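PDB 5WRT: soluble inorganic pyrophosphatase from Toxoplasma gondii, which probably hydrolyses inorganic pyrophosphate to two phosphates with the help of magnesium ions. Local coordinates for residues Tyr194-Pro197 against Thr198-Val202; Asp75-Lys78 against Asp79-Arg83; Pro213-Asp216 against Ala217-Val221. One frame throughout, in Å; residues are numbered along the deposited sequence.

Contact 1: residues Tyr194-Pro197 against Thr198-Val202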
loop_
_atom_site.group_PDB
_atom_site.type_symbol
_atom_site.label_atom_id
_atom_site.label_comp_id
_atom_site.label_asym_id
_atom_site.label_seq_id
_atom_site.Cartn_x
_atom_site.Cartn_y
_atom_site.Cartn_z
ATOM N N TYR A 194 0.726 -4.433 4.541
ATOM C CA TYR A 194 -0.736 -4.511 4.560
ATOM C C TYR A 194 -1.305 -5.143 5.827
ATOM O O TYR A 194 -2.509 -5.015 6.073
ATOM C CB TYR A 194 -1.249 -5.263 3.329
ATOM C CG TYR A 194 -1.121 -6.767 3.392
ATOM C CD1 TYR A 194 0.122 -7.375 3.483
ATOM C CD2 TYR A 194 -2.247 -7.578 3.349
ATOM C CE1 TYR A 194 0.242 -8.750 3.533
ATOM C CE2 TYR A 194 -2.139 -8.955 3.398
ATOM C CZ TYR A 194 -0.890 -9.536 3.490
ATOM O OH TYR A 194 -0.774 -10.907 3.539
ATOM N N LYS A 195 -0.492 -5.816 6.636
ATOM C CA LYS A 195 -0.985 -6.403 7.874
ATOM C C LYS A 195 -0.563 -5.612 9.107
ATOM O O LYS A 195 -0.742 -6.091 10.232
ATOM C CB LYS A 195 -0.517 -7.854 7.992
ATOM C CG LYS A 195 -1.145 -8.809 6.991
ATOM C CD LYS A 195 -0.532 -10.198 7.127
ATOM C CE LYS A 195 -1.494 -11.277 6.616
ATOM N NZ LYS A 195 -1.405 -12.570 7.377
ATOM N N LEU A 196 0.004 -4.420 8.924
ATOM C CA LEU A 196 0.287 -3.560 10.070
ATOM C C LEU A 196 -0.978 -3.116 10.792
ATOM O O LEU A 196 -1.000 -3.168 12.034
ATOM C CB LEU A 196 1.132 -2.357 9.639
ATOM C CG LEU A 196 1.691 -1.554 10.819
ATOM C CD1 LEU A 196 2.845 -2.297 11.479
ATOM C CD2 LEU A 196 2.125 -0.160 10.388
ATOM N N PRO A 197 -2.042 -2.663 10.117
ATOM C CA PRO A 197 -3.239 -2.265 10.875
ATOM C C PRO A 197 -3.958 -3.436 11.519
ATOM O O PRO A 197 -4.528 -3.276 12.603
ATOM C CB PRO A 197 -4.120 -1.579 9.820
ATOM C CG PRO A 197 -3.225 -1.326 8.649
ATOM C CD PRO A 197 -2.215 -2.417 8.675
ATOM N N THR A 198 -3.944 -4.611 10.887
ATOM C CA THR A 198 -4.684 -5.750 11.419
ATOM C C THR A 198 -3.883 -6.520 12.464
ATOM O O THR A 198 -4.447 -6.983 13.462
ATOM C CB THR A 198 -5.109 -6.680 10.280
ATOM O OG1 THR A 198 -3.999 -6.910 9.404
ATOM C CG2 THR A 198 -6.250 -6.060 9.488
ATOM N N ASP A 199 -2.573 -6.663 12.266
ATOM C CA ASP A 199 -1.762 -7.522 13.117
ATOM C C ASP A 199 -0.567 -6.817 13.745
ATOM O O ASP A 199 0.174 -7.452 14.504
ATOM C CB ASP A 199 -1.270 -8.738 12.321
ATOM C CG ASP A 199 -2.406 -9.606 11.817
ATOM O OD1 ASP A 199 -2.670 -10.660 12.432
ATOM O OD2 ASP A 199 -3.036 -9.234 10.803
ATOM N N ASN A 200 -0.355 -5.533 13.448
ATOM C CA ASN A 200 0.769 -4.760 13.983
ATOM C C ASN A 200 2.109 -5.427 13.674
ATOM O O ASN A 200 3.033 -5.417 14.487
ATOM C CB ASN A 200 0.606 -4.520 15.486
ATOM C CG ASN A 200 1.505 -3.416 16.002
ATOM O OD1 ASN A 200 2.225 -3.592 16.986
ATOM N ND2 ASN A 200 1.468 -2.266 15.338
ATOM N N VAL A 201 2.212 -6.021 12.489
ATOM C CA VAL A 201 3.426 -6.694 12.049
ATOM C C VAL A 201 3.840 -6.118 10.703
ATOM O O VAL A 201 2.995 -5.833 9.849
ATOM C CB VAL A 201 3.247 -8.224 11.942
ATOM C CG1 VAL A 201 3.158 -8.848 13.327
ATOM C CG2 VAL A 201 2.029 -8.561 11.105
ATOM N N VAL A 202 5.142 -5.932 10.525
ATOM C CA VAL A 202 5.720 -5.597 9.231
ATOM C C VAL A 202 6.386 -6.854 8.695
ATOM O O VAL A 202 7.265 -7.429 9.351
ATOM C CB VAL A 202 6.724 -4.440 9.344
ATOM C CG1 VAL A 202 7.331 -4.134 7.985
ATOM C CG2 VAL A 202 6.053 -3.208 9.926
HETATM O O HOH W 1 2.407 -6.160 7.339
#

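Contact 2: residues Asp75-Lys78 against Asp79-Arg83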
loop_
_atom_site.group_PDB
_atom_site.type_symbol
_atom_site.label_atom_id
_atom_site.label_comp_id
_atom_site.label_asym_id
_atom_site.label_seq_id
_atom_site.Cartn_x
_atom_site.Cartn_y
_atom_site.Cartn_z
ATOM N N ASP A 75 -13.515 -14.471 2.597
ATOM C CA ASP A 75 -12.999 -15.007 3.848
ATOM C C ASP A 75 -13.773 -14.440 5.034
ATOM O O ASP A 75 -14.287 -13.319 4.993
ATOM C CB ASP A 75 -11.510 -14.688 3.981
ATOM C CG ASP A 75 -10.839 -15.470 5.093
ATOM O OD1 ASP A 75 -11.244 -16.626 5.340
ATOM O OD2 ASP A 75 -9.900 -14.931 5.716
ATOM N N LEU A 76 -13.852 -15.231 6.101
ATOM C CA LEU A 76 -14.546 -14.847 7.323
ATOM C C LEU A 76 -13.562 -14.678 8.471
ATOM O O LEU A 76 -12.575 -15.415 8.571
ATOM C CB LEU A 76 -15.611 -15.881 7.702
ATOM C CG LEU A 76 -16.672 -16.207 6.650
ATOM C CD1 LEU A 76 -17.651 -17.248 7.177
ATOM C CD2 LEU A 76 -17.406 -14.945 6.224
ATOM N N LYS A 77 -13.834 -13.695 9.327
ATOM C CA LYS A 77 -13.174 -13.554 10.619
ATOM C C LYS A 77 -13.710 -14.595 11.601
ATOM O O LYS A 77 -14.710 -15.270 11.345
ATOM C CB LYS A 77 -13.405 -12.151 11.180
ATOM C CG LYS A 77 -12.625 -11.041 10.504
ATOM C CD LYS A 77 -13.100 -9.687 11.006
ATOM C CE LYS A 77 -12.505 -8.553 10.196
ATOM N NZ LYS A 77 -13.429 -7.385 10.134
ATOM N N LYS A 78 -13.028 -14.727 12.746
ATOM C CA LYS A 78 -13.535 -15.617 13.797
ATOM C C LYS A 78 -14.874 -15.112 14.312
ATOM O O LYS A 78 -15.739 -15.903 14.702
ATOM C CB LYS A 78 -12.533 -15.724 14.947
ATOM C CG LYS A 78 -11.076 -15.698 14.520
ATOM C CD LYS A 78 -10.182 -15.249 15.666
ATOM C CE LYS A 78 -10.404 -13.779 16.001
ATOM N NZ LYS A 78 -9.128 -13.091 16.358
ATOM N N ASP A 79 -15.060 -13.786 14.292
ATOM C CA ASP A 79 -16.344 -13.139 14.545
ATOM C C ASP A 79 -17.403 -13.645 13.576
ATOM O O ASP A 79 -18.590 -13.628 13.918
ATOM C CB ASP A 79 -16.083 -11.614 14.458
ATOM C CG ASP A 79 -17.344 -10.690 14.519
ATOM O OD1 ASP A 79 -17.049 -9.474 14.603
ATOM O OD2 ASP A 79 -18.533 -11.096 14.508
ATOM N N GLY A 80 -16.994 -14.207 12.445
ATOM C CA GLY A 80 -17.926 -14.576 11.402
ATOM C C GLY A 80 -18.308 -13.440 10.483
ATOM O O GLY A 80 -19.136 -13.645 9.591
ATOM N N SER A 81 -17.742 -12.251 10.683
ATOM C CA SER A 81 -17.968 -11.134 9.782
ATOM C C SER A 81 -17.071 -11.270 8.558
ATOM O O SER A 81 -16.018 -11.913 8.602
ATOM C CB SER A 81 -17.698 -9.808 10.491
ATOM O OG SER A 81 -16.487 -9.866 11.222
ATOM N N LEU A 82 -17.508 -10.671 7.455
ATOM C CA LEU A 82 -16.723 -10.691 6.228
ATOM C C LEU A 82 -15.389 -9.984 6.427
ATOM O O LEU A 82 -15.333 -8.880 6.978
ATOM C CB LEU A 82 -17.512 -10.025 5.103
ATOM C CG LEU A 82 -18.790 -10.761 4.711
ATOM C CD1 LEU A 82 -19.582 -9.940 3.721
ATOM C CD2 LEU A 82 -18.456 -12.125 4.127
ATOM N N ARG A 83 -14.312 -10.626 5.986
ATOM C CA ARG A 83 -12.968 -10.088 6.144
ATOM C C ARG A 83 -12.543 -9.361 4.874
ATOM O O ARG A 83 -12.709 -9.882 3.766
ATOM C CB ARG A 83 -11.964 -11.189 6.492
ATOM C CG ARG A 83 -10.509 -10.765 6.335
ATOM C CD ARG A 83 -9.535 -11.856 6.756
ATOM N NE ARG A 83 -9.384 -11.903 8.209
ATOM C CZ ARG A 83 -9.604 -12.979 8.958
ATOM N NH1 ARG A 83 -9.983 -14.118 8.395
ATOM N NH2 ARG A 83 -9.441 -12.915 10.274
#

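Contact 3: residues Pro213-Asp216 against Ala217-Val221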
loop_
_atom_site.group_PDB
_atom_site.type_symbol
_atom_site.label_atom_id
_atom_site.label_comp_id
_atom_site.label_asym_id
_atom_site.label_seq_id
_atom_site.Cartn_x
_atom_site.Cartn_y
_atom_site.Cartn_z
ATOM N N PRO A 213 14.418 -13.672 -10.365
ATOM C CA PRO A 213 14.180 -13.661 -11.815
ATOM C C PRO A 213 13.110 -14.663 -12.225
ATOM O O PRO A 213 12.711 -15.549 -11.467
ATOM C CB PRO A 213 15.544 -14.030 -12.413
ATOM C CG PRO A 213 16.534 -13.776 -11.329
ATOM C CD PRO A 213 15.818 -13.976 -10.030
ATOM N N ALA A 214 12.641 -14.494 -13.466
ATOM C CA ALA A 214 11.548 -15.313 -13.987
ATOM C C ALA A 214 11.870 -16.799 -13.903
ATOM O O ALA A 214 10.998 -17.611 -13.567
ATOM C CB ALA A 214 11.234 -14.914 -15.428
ATOM N N ALA A 215 13.110 -17.178 -14.224
ATOM C CA ALA A 215 13.488 -18.588 -14.181
ATOM C C ALA A 215 13.380 -19.148 -12.767
ATOM O O ALA A 215 12.935 -20.285 -12.575
ATOM C CB ALA A 215 14.902 -18.770 -14.723
ATOM N N ASP A 216 13.790 -18.367 -11.763
ATOM C CA ASP A 216 13.613 -18.804 -10.381
ATOM C C ASP A 216 12.138 -18.916 -10.030
ATOM O O ASP A 216 11.724 -19.852 -9.335
ATOM C CB ASP A 216 14.308 -17.839 -9.422
ATOM C CG ASP A 216 15.813 -17.993 -9.428
ATOM O OD1 ASP A 216 16.294 -19.138 -9.538
ATOM O OD2 ASP A 216 16.513 -16.967 -9.314
ATOM N N ALA A 217 11.327 -17.972 -10.508
ATOM C CA ALA A 217 9.900 -18.013 -10.218
ATOM C C ALA A 217 9.220 -19.184 -10.912
ATOM O O ALA A 217 8.229 -19.714 -10.397
ATOM C CB ALA A 217 9.248 -16.694 -10.618
ATOM N N GLU A 218 9.724 -19.593 -12.080
ATOM C CA GLU A 218 9.218 -20.808 -12.707
ATOM C C GLU A 218 9.460 -22.017 -11.814
ATOM O O GLU A 218 8.578 -22.867 -11.651
ATOM C CB GLU A 218 9.885 -21.018 -14.067
ATOM C CG GLU A 218 9.444 -20.061 -15.164
ATOM C CD GLU A 218 10.318 -20.172 -16.403
ATOM O OE1 GLU A 218 11.202 -21.056 -16.428
ATOM O OE2 GLU A 218 10.130 -19.373 -17.345
ATOM N N ARG A 219 10.650 -22.096 -11.210
ATOM C CA ARG A 219 10.969 -23.216 -10.330
ATOM C C ARG A 219 10.131 -23.192 -9.058
ATOM O O ARG A 219 9.813 -24.252 -8.509
ATOM C CB ARG A 219 12.458 -23.206 -9.982
ATOM C CG ARG A 219 13.371 -23.661 -11.112
ATOM C CD ARG A 219 14.813 -23.752 -10.637
ATOM N NE ARG A 219 15.492 -22.458 -10.647
ATOM C CZ ARG A 219 16.064 -21.920 -11.720
ATOM N NH1 ARG A 219 16.048 -22.565 -12.880
ATOM N NH2 ARG A 219 16.659 -20.737 -11.634
ATOM N N VAL A 220 9.777 -22.000 -8.569
ATOM C CA VAL A 220 8.878 -21.908 -7.423
ATOM C C VAL A 220 7.538 -22.557 -7.750
ATOM O O VAL A 220 6.987 -23.318 -6.944
ATOM C CB VAL A 220 8.709 -20.439 -6.992
ATOM C CG1 VAL A 220 7.499 -20.280 -6.082
ATOM C CG2 VAL A 220 9.971 -19.934 -6.302
ATOM N N VAL A 221 7.004 -22.285 -8.944
ATOM C CA VAL A 221 5.725 -22.868 -9.337
ATOM C C VAL A 221 5.850 -24.378 -9.519
ATOM O O VAL A 221 4.976 -25.139 -9.086
ATOM C CB VAL A 221 5.192 -22.186 -10.611
ATOM C CG1 VAL A 221 3.791 -22.687 -10.933
ATOM C CG2 VAL A 221 5.194 -20.675 -10.444
HETATM O O HOH W 2 13.260 -22.416 -14.525
#

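Contact 1: residues Tyr194-Pro197 against Thr198-Val202
The isobutyl group of Leu-196 lies alongside the side chain of Val-202, both pointing the same way, with CD1 of Leu-196 3.7 Å from CG2 of Val-202. CG of Leu-196 stands anti to the backbone N (chi1 -169°), which brings CD1 to Val-202; the carbonyl carbon of Asn-200 also comes near this methyl. The backbone of 195-200 winds through one short helical turn. Asp-199 N donates to Lys-195 O at 2.8 Å, and Asn-200 N reaches Leu-196 O at the same 2.8 Å, but more bent (131° at the hydrogen) and from above the carbonyl plane. Lys-195 takes the N-cap position, its CB packed against Val-201 CG2 at 4.1 Å. Thr-198 brings OG1 to 3.4 Å from the CA of Lys-195, and this hydroxyl gives its hydrogen to OD2 of the neighbouring Asp-199, on the anti side of the carboxylate. The ammonium of Lys-195 is turned to a different acid, Asp-149, with which it forms a salt bridge. A water bridges the two ends of the turn, accepting from Lys-195 N and donating to Val-201 O. Tyr-194, whose ring has Lys-195 CG over its centre, stacks on Trp-190 and packs on Tyr-90 of the second subunit. The Tyr-194 side chain is about 8 Å from a bound magnesium ion and about 5 Å from the side chain of its ligand Asp-154. With Asn-200 leaving the helix at positive phi, this is a short helix 196-199 ended by a left-handed residue, next to the metal site of the pyrophosphatase domain and the subunit interface.

Contact 2: residues Asp75-Lys78 against Asp79-Arg83
Asp-75 meets Arg-83 at the mouth of a 3:5 beta hairpin, a type I turn from Lys-77 to Gly-80 with a G1 beta bulge at the glycine. The loop joins strands 72-74 and 84-89, which do not pair with each other but flank strand 57-63. Asp-75 O accepts the backbone N of Arg-83. CG of Asp-75 is anti to the backbone N (chi1 -167°), which lays the carboxylate alongside the arginine chain, and OD2 receives NH1 of Arg-83 in a salt bridge of 2.8 Å. The guanidinium offers this N-H close to its own plane, yet the carboxylate is met from above, the two planes being 37° apart. OD2 has a second, weak positive neighbour in Lys-60 of strand 57-63, a long ion pair that would tend to favour the charged form.

Leu-76, next in line, bridges Leu-82 across the loop, the two CA atoms 4.8 Å apart. Its CD2 touches CD2 of Leu-82 at 3.7 Å where the two side chains cross, a small apolar contact on a largely exposed face.

Lys-77 carries the inner rungs. Its N donates almost straight to Ser-81 O at 2.9 Å. In its side chain CD rests 3.4 Å from Ser-81 OG, while CG sits over one face of the Arg-83 guanidinium, offset toward its rim, 3.7 Å from NH2.

Lys-78 occupies the next corner of the turn, followed by Asp-79. Gly-80 has a positive phi of 83°, where a CB would press against the carbonyl O of Asp-79, which calls for glycine. Its N closes the turn by meeting Lys-77 O at 2.7 Å from above the carbonyl plane.

Contact 3: residues Pro213-Asp216 against Ala217-Val221
Arg-219 folds back along the helix to meet Asp-216, one turn earlier, on the exposed side of this first stretch of helix 214-232. NH2 of Arg-219 donates to Asp-216 OD1 at 2.7 Å, a fairly straight N-H...O bond (161° at the hydrogen) within a salt bridge. It lies close to the guanidinium plane but meets OD1 from above the carboxylate plane, the two planes standing 74° apart. A bend at chi3 (-82°) brings the guanidinium back over the backbone, where Ala-215 O lies under the centre of one face. Close by, water 2 donates to Ala-215 O at 2.9 Å and also to Glu-218 OE1; Ala-215 O accepts Arg-219 N as well, so this carbonyl has two donors. Glu-218 runs its side chain back past the preceding turn, CG 3.3 Å from Ala-214 O. This is the loose side, with water and charged chains around it.

Backbone bonds run all round the helix. Pro-213 takes the N-cap position, its O accepting Ala-217 N at 3.0 Å, and the next bonds are Glu-218 N to Ala-214 O at 2.8 Å and Val-220 N to Asp-216 O at 3.0 Å.

The tight side is made by the small and branched apolar residues Ala-214, Ala-217, Val-220 and Val-221, all buried. The Val-220 side chain is about 9 Å from a bound magnesium ion. This face rests on the sheet: Ala-217 packs on Val-141 and Ala-144 of strand 136-149, and Val-220 and Val-221 on Leu-121 of strand 115-125, so the long helix begins laid against these two strands.

In the fold
All three contacts are local, yet they sit in different places. Contact 2 is a surface loop held mainly by backbone rungs and one salt bridge, whereas contacts 1 and 3 are partly buried: a single turn of helix beside the second subunit, and the start of a long helix on the central sheet. Contacts 1 and 2 lie on the same side of the chain's centre, their centres about 17 Å apart and nearest atoms about 7 Å apart, without touching; contact 3 is on the opposite side from contact 2, about 34 Å away between centres. Arginine and aspartate pair in contacts 2 and 3, while the lysine of contact 1 pairs outside its turn.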